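Local coordinates for protein periplasmic beta-glucosidase (PDB 6R5T) that probably hydrolyses beta-D-glucosides in the bacterial periplasm, releasing beta-D-glucose from their non-reducing ends, at residues S348-Q353 against P404-T409; G371-K376 against P512-L517. The protein carries 1 engineered substitution. All coordinates share one frame; numbering follows the deposited sequence.

Contact 1. Residues S348-Q353 against P404-T409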
ATOM      1  N   SER A 348     -24.076  40.652  -2.971  1.00 22.69           N
ATOM      2  CA  SER A 348     -23.248  41.622  -2.238  1.00 25.19           C
ATOM      3  C   SER A 348     -22.621  40.967  -1.024  1.00 22.12           C
ATOM      4  O   SER A 348     -21.715  41.614  -0.458  1.00 25.99           O
ATOM      5  CB  SER A 348     -24.053  42.827  -1.783  1.00 26.07           C
ATOM      6  OG  SER A 348     -25.118  42.378  -0.976  1.00 29.98           O
ATOM      7  N   ARG A 349     -23.022  39.751  -0.648  1.00 22.62           N
ATOM      8  CA  ARG A 349     -22.426  39.083   0.538  1.00 20.43           C
ATOM      9  C   ARG A 349     -21.302  38.129   0.081  1.00 21.30           C
ATOM     10  O   ARG A 349     -20.637  37.511   0.949  1.00 19.13           O
ATOM     11  CB  ARG A 349     -23.514  38.295   1.284  1.00 21.24           C
ATOM     12  CG  ARG A 349     -24.636  39.189   1.802  1.00 21.04           C
ATOM     13  CD  ARG A 349     -25.585  38.436   2.680  1.00 21.57           C
ATOM     14  NE  ARG A 349     -25.031  38.242   4.007  1.00 21.48           N
ATOM     15  CZ  ARG A 349     -24.912  37.076   4.669  1.00 20.26           C
ATOM     16  NH1 ARG A 349     -25.230  35.925   4.122  1.00 19.96           N
ATOM     17  NH2 ARG A 349     -24.452  37.072   5.908  1.00 21.32           N
ATOM     18  N   LEU A 350     -21.103  37.981  -1.231  1.00 19.11           N
ATOM     19  CA  LEU A 350     -19.968  37.156  -1.743  1.00 19.38           C
ATOM     20  C   LEU A 350     -18.669  37.947  -1.760  1.00 19.94           C
ATOM     21  O   LEU A 350     -18.625  39.204  -1.512  1.00 18.81           O
ATOM     22  CB  LEU A 350     -20.294  36.631  -3.124  1.00 18.65           C
ATOM     23  CG  LEU A 350     -21.477  35.684  -3.241  1.00 19.10           C
ATOM     24  CD1 LEU A 350     -21.706  35.347  -4.687  1.00 20.94           C
ATOM     25  CD2 LEU A 350     -21.279  34.392  -2.450  1.00 19.86           C
ATOM     26  N   HIS A 351     -17.581  37.221  -1.979  1.00 15.94           N
ATOM     27  CA  HIS A 351     -16.218  37.761  -2.031  1.00 17.86           C
ATOM     28  C   HIS A 351     -15.576  37.264  -3.320  1.00 18.50           C
ATOM     29  O   HIS A 351     -14.549  36.533  -3.242  1.00 17.79           O
ATOM     30  CB  HIS A 351     -15.422  37.427  -0.774  1.00 19.09           C
ATOM     31  CG  HIS A 351     -15.971  38.065   0.451  1.00 20.78           C
ATOM     32  ND1 HIS A 351     -17.032  37.528   1.152  1.00 19.55           N
ATOM     33  CD2 HIS A 351     -15.662  39.246   1.037  1.00 24.11           C
ATOM     34  CE1 HIS A 351     -17.367  38.365   2.133  1.00 21.14           C
ATOM     35  NE2 HIS A 351     -16.546  39.438   2.075  1.00 22.08           N
ATOM     36  N   ARG A 352     -16.139  37.671  -4.461  1.00 18.53           N
ATOM     37  CA  ARG A 352     -15.671  37.116  -5.756  1.00 18.42           C
ATOM     38  C   ARG A 352     -14.252  37.570  -6.056  1.00 20.59           C
ATOM     39  O   ARG A 352     -13.528  36.778  -6.652  1.00 19.74           O
ATOM     40  CB  ARG A 352     -16.604  37.452  -6.909  1.00 18.18           C
ATOM     41  CG  ARG A 352     -17.969  36.798  -6.810  1.00 18.41           C
ATOM     42  CD  ARG A 352     -18.791  37.147  -8.002  1.00 17.34           C
ATOM     43  NE  ARG A 352     -20.113  36.566  -7.995  1.00 16.57           N
ATOM     44  CZ  ARG A 352     -20.414  35.337  -8.372  1.00 17.94           C
ATOM     45  NH1 ARG A 352     -19.453  34.534  -8.785  1.00 18.22           N
ATOM     46  NH2 ARG A 352     -21.645  34.875  -8.331  1.00 18.19           N
ATOM     47  N   GLN A 353     -13.857  38.804  -5.731  1.00 17.77           N
ATOM     48  CA  GLN A 353     -12.488  39.222  -6.059  1.00 22.16           C
ATOM     49  C   GLN A 353     -11.505  38.306  -5.312  1.00 20.53           C
ATOM     50  O   GLN A 353     -10.528  37.878  -5.931  1.00 20.49           O
ATOM     51  CB  GLN A 353     -12.206  40.675  -5.681  1.00 25.58           C
ATOM     52  CG  GLN A 353     -10.775  41.050  -6.036  1.00 30.06           C
ATOM     53  CD  GLN A 353     -10.322  42.435  -5.634  1.00 37.32           C
ATOM     54  OE1 GLN A 353      -9.223  42.874  -5.997  1.00 44.48           O
ATOM     55  NE2 GLN A 353     -11.143  43.115  -4.850  1.00 40.64           N
ATOM     56  N   PRO A 404     -24.208  26.278  -6.758  1.00 16.10           N
ATOM     57  CA  PRO A 404     -23.699  26.049  -8.114  1.00 16.15           C
ATOM     58  C   PRO A 404     -24.123  27.139  -9.103  1.00 18.03           C
ATOM     59  O   PRO A 404     -23.332  27.557  -9.916  1.00 16.30           O
ATOM     60  CB  PRO A 404     -24.267  24.674  -8.467  1.00 17.43           C
ATOM     61  CG  PRO A 404     -24.348  23.972  -7.140  1.00 17.38           C
ATOM     62  CD  PRO A 404     -24.798  25.060  -6.179  1.00 16.37           C
ATOM     63  N   ARG A 405     -25.362  27.610  -9.025  1.00 17.95           N
ATOM     64  CA  ARG A 405     -25.819  28.631 -10.018  1.00 20.66           C
ATOM     65  C   ARG A 405     -25.017  29.936  -9.905  1.00 17.81           C
ATOM     66  O   ARG A 405     -24.995  30.697 -10.905  1.00 19.04           O
ATOM     67  CB  ARG A 405     -27.336  28.850  -9.910  1.00 24.29           C
ATOM     68  CG  ARG A 405     -27.766  29.941  -8.950  1.00 37.86           C
ATOM     69  CD  ARG A 405     -29.258  30.270  -8.854  1.00 43.79           C
ATOM     70  NE  ARG A 405     -29.481  30.991  -7.591  1.00 46.05           N
ATOM     71  CZ  ARG A 405     -29.117  32.262  -7.363  1.00 54.83           C
ATOM     72  NH1 ARG A 405     -28.568  33.000  -8.321  1.00 50.50           N
ATOM     73  NH2 ARG A 405     -29.340  32.808  -6.177  1.00 63.01           N
ATOM     74  N   GLN A 406     -24.266  30.179  -8.828  1.00 14.98           N
ATOM     75  CA  GLN A 406     -23.466  31.398  -8.683  1.00 15.32           C
ATOM     76  C   GLN A 406     -22.059  31.184  -9.247  1.00 14.80           C
ATOM     77  O   GLN A 406     -21.313  32.148  -9.275  1.00 16.13           O
ATOM     78  CB  GLN A 406     -23.424  31.840  -7.221  1.00 17.67           C
ATOM     79  CG  GLN A 406     -24.772  32.367  -6.749  1.00 18.13           C
ATOM     80  CD  GLN A 406     -24.767  32.823  -5.314  1.00 20.18           C
ATOM     81  OE1 GLN A 406     -24.145  32.234  -4.413  1.00 18.76           O
ATOM     82  NE2 GLN A 406     -25.411  33.960  -5.101  1.00 21.10           N
ATOM     83  N   ALA A 407     -21.718  29.937  -9.595  1.00 14.59           N
ATOM     84  CA  ALA A 407     -20.335  29.614 -10.019  1.00 14.04           C
ATOM     85  C   ALA A 407     -20.095  29.966 -11.496  1.00 14.80           C
ATOM     86  O   ALA A 407     -21.006  29.868 -12.340  1.00 16.16           O
ATOM     87  CB  ALA A 407     -20.040  28.169  -9.734  1.00 14.28           C
ATOM     88  N   VAL A 408     -18.841  30.306 -11.797  1.00 13.66           N
ATOM     89  CA  VAL A 408     -18.409  30.624 -13.175  1.00 14.79           C
ATOM     90  C   VAL A 408     -17.801  29.366 -13.801  1.00 14.50           C
ATOM     91  O   VAL A 408     -16.711  28.945 -13.343  1.00 15.74           O
ATOM     92  CB  VAL A 408     -17.438  31.798 -13.193  1.00 14.99           C
ATOM     93  CG1 VAL A 408     -17.050  32.145 -14.626  1.00 15.77           C
ATOM     94  CG2 VAL A 408     -17.966  33.007 -12.445  1.00 14.87           C
ATOM     95  N   THR A 409     -18.448  28.808 -14.798  1.00 15.41           N
ATOM     96  CA  THR A 409     -17.890  27.664 -15.554  1.00 15.29           C
ATOM     97  C   THR A 409     -16.676  28.065 -16.401  1.00 16.26           C
ATOM     98  O   THR A 409     -16.414  29.246 -16.637  1.00 15.60           O
ATOM     99  CB  THR A 409     -18.940  27.005 -16.444  1.00 17.60           C
ATOM    100  OG1 THR A 409     -19.218  27.942 -17.492  1.00 17.51           O
ATOM    101  CG2 THR A 409     -20.203  26.622 -15.698  1.00 16.40           C
TER

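Contact 2. Residues G371-K376 against P512-L517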
ATOM      1  N   GLY A 371       5.014  27.332 -26.894  1.00 27.41           N
ATOM      2  CA  GLY A 371       4.364  28.601 -26.518  1.00 26.06           C
ATOM      3  C   GLY A 371       2.931  28.713 -27.005  1.00 23.22           C
ATOM      4  O   GLY A 371       2.481  29.839 -27.237  1.00 22.54           O
ATOM      5  N   LEU A 372       2.182  27.617 -27.099  1.00 21.32           N
ATOM      6  CA  LEU A 372       0.744  27.691 -27.463  1.00 19.48           C
ATOM      7  C   LEU A 372      -0.007  28.590 -26.474  1.00 19.27           C
ATOM      8  O   LEU A 372      -0.779  29.482 -26.918  1.00 19.00           O
ATOM      9  CB  LEU A 372       0.146  26.296 -27.486  1.00 18.98           C
ATOM     10  CG  LEU A 372      -1.343  26.217 -27.797  1.00 19.48           C
ATOM     11  CD1 LEU A 372      -1.671  26.925 -29.118  1.00 22.84           C
ATOM     12  CD2 LEU A 372      -1.788  24.782 -27.773  1.00 20.27           C
ATOM     13  N   LEU A 373       0.216  28.405 -25.171  1.00 16.07           N
ATOM     14  CA  LEU A 373      -0.335  29.309 -24.165  1.00 16.10           C
ATOM     15  C   LEU A 373       0.698  30.377 -23.901  1.00 14.81           C
ATOM     16  O   LEU A 373       1.906  30.113 -23.885  1.00 16.77           O
ATOM     17  CB  LEU A 373      -0.697  28.555 -22.875  1.00 15.17           C
ATOM     18  CG  LEU A 373      -1.760  27.477 -23.023  1.00 16.39           C
ATOM     19  CD1 LEU A 373      -2.005  26.837 -21.667  1.00 16.77           C
ATOM     20  CD2 LEU A 373      -3.048  28.046 -23.608  1.00 16.60           C
ATOM     21  N   PRO A 374       0.291  31.615 -23.602  1.00 15.24           N
ATOM     22  CA  PRO A 374      -1.109  32.022 -23.542  1.00 16.62           C
ATOM     23  C   PRO A 374      -1.745  32.249 -24.926  1.00 17.70           C
ATOM     24  O   PRO A 374      -1.054  32.624 -25.859  1.00 18.08           O
ATOM     25  CB  PRO A 374      -1.052  33.332 -22.782  1.00 18.18           C
ATOM     26  CG  PRO A 374       0.323  33.899 -23.093  1.00 19.13           C
ATOM     27  CD  PRO A 374       1.221  32.689 -23.226  1.00 17.56           C
ATOM     28  N   LEU A 375      -3.033  32.023 -24.998  1.00 17.51           N
ATOM     29  CA  LEU A 375      -3.875  32.259 -26.201  1.00 20.85           C
ATOM     30  C   LEU A 375      -4.101  33.759 -26.409  1.00 19.83           C
ATOM     31  O   LEU A 375      -4.160  34.522 -25.474  1.00 20.87           O
ATOM     32  CB  LEU A 375      -5.229  31.583 -26.023  1.00 20.36           C
ATOM     33  CG  LEU A 375      -5.222  30.067 -25.783  1.00 20.86           C
ATOM     34  CD1 LEU A 375      -6.629  29.573 -25.600  1.00 23.55           C
ATOM     35  CD2 LEU A 375      -4.513  29.335 -26.872  1.00 21.67           C
ATOM     36  N   LYS A 376      -4.336  34.133 -27.656  1.00 26.35           N
ATOM     37  CA  LYS A 376      -4.829  35.477 -28.009  1.00 27.64           C
ATOM     38  C   LYS A 376      -6.349  35.439 -27.974  1.00 24.72           C
ATOM     39  O   LYS A 376      -6.913  34.378 -28.309  1.00 23.94           O
ATOM     40  CB  LYS A 376      -4.385  35.862 -29.420  1.00 34.47           C
ATOM     41  CG  LYS A 376      -2.888  35.945 -29.610  1.00 40.83           C
ATOM     42  CD  LYS A 376      -2.561  36.644 -30.892  1.00 48.40           C
ATOM     43  CE  LYS A 376      -1.380  36.049 -31.614  1.00 52.61           C
ATOM     44  NZ  LYS A 376      -0.713  37.090 -32.429  1.00 58.29           N
ATOM     45  N   PRO A 512      -4.703  22.364 -32.611  1.00 21.77           N
ATOM     46  CA  PRO A 512      -3.987  22.523 -31.345  1.00 19.36           C
ATOM     47  C   PRO A 512      -4.924  22.134 -30.186  1.00 19.02           C
ATOM     48  O   PRO A 512      -6.081  22.528 -30.221  1.00 19.74           O
ATOM     49  CB  PRO A 512      -3.610  23.997 -31.306  1.00 21.18           C
ATOM     50  CG  PRO A 512      -3.534  24.388 -32.766  1.00 24.67           C
ATOM     51  CD  PRO A 512      -4.614  23.579 -33.446  1.00 21.13           C
ATOM     52  N   LEU A 513      -4.428  21.325 -29.251  1.00 17.88           N
ATOM     53  CA  LEU A 513      -5.297  20.749 -28.200  1.00 17.15           C
ATOM     54  C   LEU A 513      -4.803  21.215 -26.835  1.00 16.83           C
ATOM     55  O   LEU A 513      -3.685  20.780 -26.431  1.00 16.68           O
ATOM     56  CB  LEU A 513      -5.272  19.241 -28.328  1.00 17.96           C
ATOM     57  CG  LEU A 513      -6.058  18.434 -27.306  1.00 18.90           C
ATOM     58  CD1 LEU A 513      -7.539  18.815 -27.288  1.00 20.46           C
ATOM     59  CD2 LEU A 513      -5.884  16.934 -27.521  1.00 19.96           C
ATOM     60  N   VAL A 514      -5.606  22.015 -26.158  1.00 15.87           N
ATOM     61  CA  VAL A 514      -5.307  22.533 -24.807  1.00 15.08           C
ATOM     62  C   VAL A 514      -6.184  21.733 -23.837  1.00 16.45           C
ATOM     63  O   VAL A 514      -7.382  21.739 -24.003  1.00 15.57           O
ATOM     64  CB  VAL A 514      -5.594  24.033 -24.652  1.00 15.50           C
ATOM     65  CG1 VAL A 514      -5.392  24.485 -23.229  1.00 18.00           C
ATOM     66  CG2 VAL A 514      -4.760  24.881 -25.588  1.00 17.39           C
ATOM     67  N   LEU A 515      -5.577  21.041 -22.866  1.00 14.58           N
ATOM     68  CA  LEU A 515      -6.380  20.342 -21.852  1.00 14.94           C
ATOM     69  C   LEU A 515      -6.492  21.196 -20.613  1.00 15.44           C
ATOM     70  O   LEU A 515      -5.475  21.646 -20.065  1.00 15.78           O
ATOM     71  CB  LEU A 515      -5.710  19.029 -21.466  1.00 16.95           C
ATOM     72  CG  LEU A 515      -5.514  17.977 -22.509  1.00 19.14           C
ATOM     73  CD1 LEU A 515      -5.210  16.674 -21.800  1.00 20.04           C
ATOM     74  CD2 LEU A 515      -6.696  17.863 -23.445  1.00 21.92           C
ATOM     75  N   VAL A 516      -7.725  21.428 -20.205  1.00 13.33           N
ATOM     76  CA  VAL A 516      -8.055  22.056 -18.918  1.00 14.00           C
ATOM     77  C   VAL A 516      -8.591  20.947 -18.021  1.00 13.58           C
ATOM     78  O   VAL A 516      -9.659  20.393 -18.281  1.00 14.77           O
ATOM     79  CB  VAL A 516      -9.063  23.215 -19.072  1.00 15.21           C
ATOM     80  CG1 VAL A 516      -9.483  23.710 -17.710  1.00 15.91           C
ATOM     81  CG2 VAL A 516      -8.511  24.336 -19.918  1.00 15.61           C
ATOM     82  N   LEU A 517      -7.795  20.544 -17.036  1.00 13.31           N
ATOM     83  CA  LEU A 517      -8.099  19.357 -16.223  1.00 12.44           C
ATOM     84  C   LEU A 517      -8.804  19.809 -14.943  1.00 12.55           C
ATOM     85  O   LEU A 517      -8.309  20.753 -14.269  1.00 13.56           O
ATOM     86  CB  LEU A 517      -6.779  18.721 -15.804  1.00 13.32           C
ATOM     87  CG  LEU A 517      -5.893  18.095 -16.864  1.00 17.01           C
ATOM     88  CD1 LEU A 517      -4.720  17.413 -16.142  1.00 17.97           C
ATOM     89  CD2 LEU A 517      -6.664  17.133 -17.740  1.00 19.84           C
TER

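Contact 1. Residues S348-Q353 against P404-T409
R352 meets the backbone carbonyl of Q406 end-on, with both terminal nitrogens aimed at one oxygen. The bond from R352 NH2 to Q406 O is 2.9 Å long and the straighter of the two (N-H...O 153°); it lies in the carbonyl plane, on a lone pair. R352 NH1 lies 3.1 Å from the same Q406 O, nearly in line with the C=O bond (C=O...N 169°). The oxygen lies almost exactly in the guanidinium plane, and the chain's full extension from CG to NE carries the head across. V408 CG2 approaches R352 NH1 obliquely, at 4.2 Å. Next to it is a van der Waals pair: L350 CD1 is 4.0 Å from Q406 OE1 and equally far from Q406 CD and Q406 NE2, so it meets the whole amide.

The second shell fixes both heads. E544 and E347 form salt bridges to R352 NH1 and NE, probably stabilising the positive charge and fixing the rotation of the guanidinium group, while Q406 NE2 bonds to N345 O. The contact thus joins the start of helix 352-362 to the loop between helices 391-394 and 410-418, with V408 also backbone-bonded to T543 and G546 and H351 reaching E113 of helix 100-116.

Contact 2. Residues G371-K376 against P512-L517
L372 lays its CD2 methyl against V514, 3.7 Å from V514 CG2, in the tightest approach between the segments. The same branch also reaches P512, where L372 CD2 stands 4.1 Å from P512 CB. L372 CD1 is equally far from that CB, so the fork of the leucine straddles one corner of the proline ring. The two side chains cross at about a right angle. The geometry follows from the first torsion of L372: with CG anti to the backbone N (chi1 178°), the branch is carried out toward the beginning of strand 513-518.

L373 makes the second approach. Its CB does not point straight at the strand, but the end of the chain comes nearer, and L373 CD2 ends 4.1 Å from V514 CG2. That one methyl of V514 therefore takes a leucine CD2 from each of two consecutive residues. All these pairs are apolar, and a polar hold comes from a neighbour: the amide N of L373 bonds to N368 OD1. The peptide bond between L373 and P374 is cis, which redirects the loop just after the contact.

Other parts of the fold close round the same patch. L553 of helix 545-553 packs on both L373 and V514, and A534 of the adjoining strand touches L373. Further along the loop, L375 touches L472 and shares a backbone hydrogen bond with L553. L372 and L373 meet V514 and also D533 and A534, and L375 meets L472, so the loop passes the beginnings of three adjacent parallel strands. This is the connection from edge strand 364-368 to strand 380-384, packed on the face that helix 545-553 covers in the mixed six-stranded sheet of the alpha/beta C-terminal domain of glycoside hydrolase family 3.

The centres of contacts 1 and 2 are 25 Å apart and their nearest atoms about 9 Å, so they do not touch, yet two elements run between them. Helix 352-362 starts in contact 1 and leads into strand 364-368, followed by the loop of contact 2. Helix 545-553 spans the gap as well: E544, just before its start, and G546 in its first turn meet contact 1, whereas L553 at its end packs in contact 2. Neither contact belongs to the glycan pocket. Sequence connects them to it: pocket residue W398 lies between helix 391-394 and segment 404-409, and E486 follows strand 472-478, the neighbour of strand 513-518.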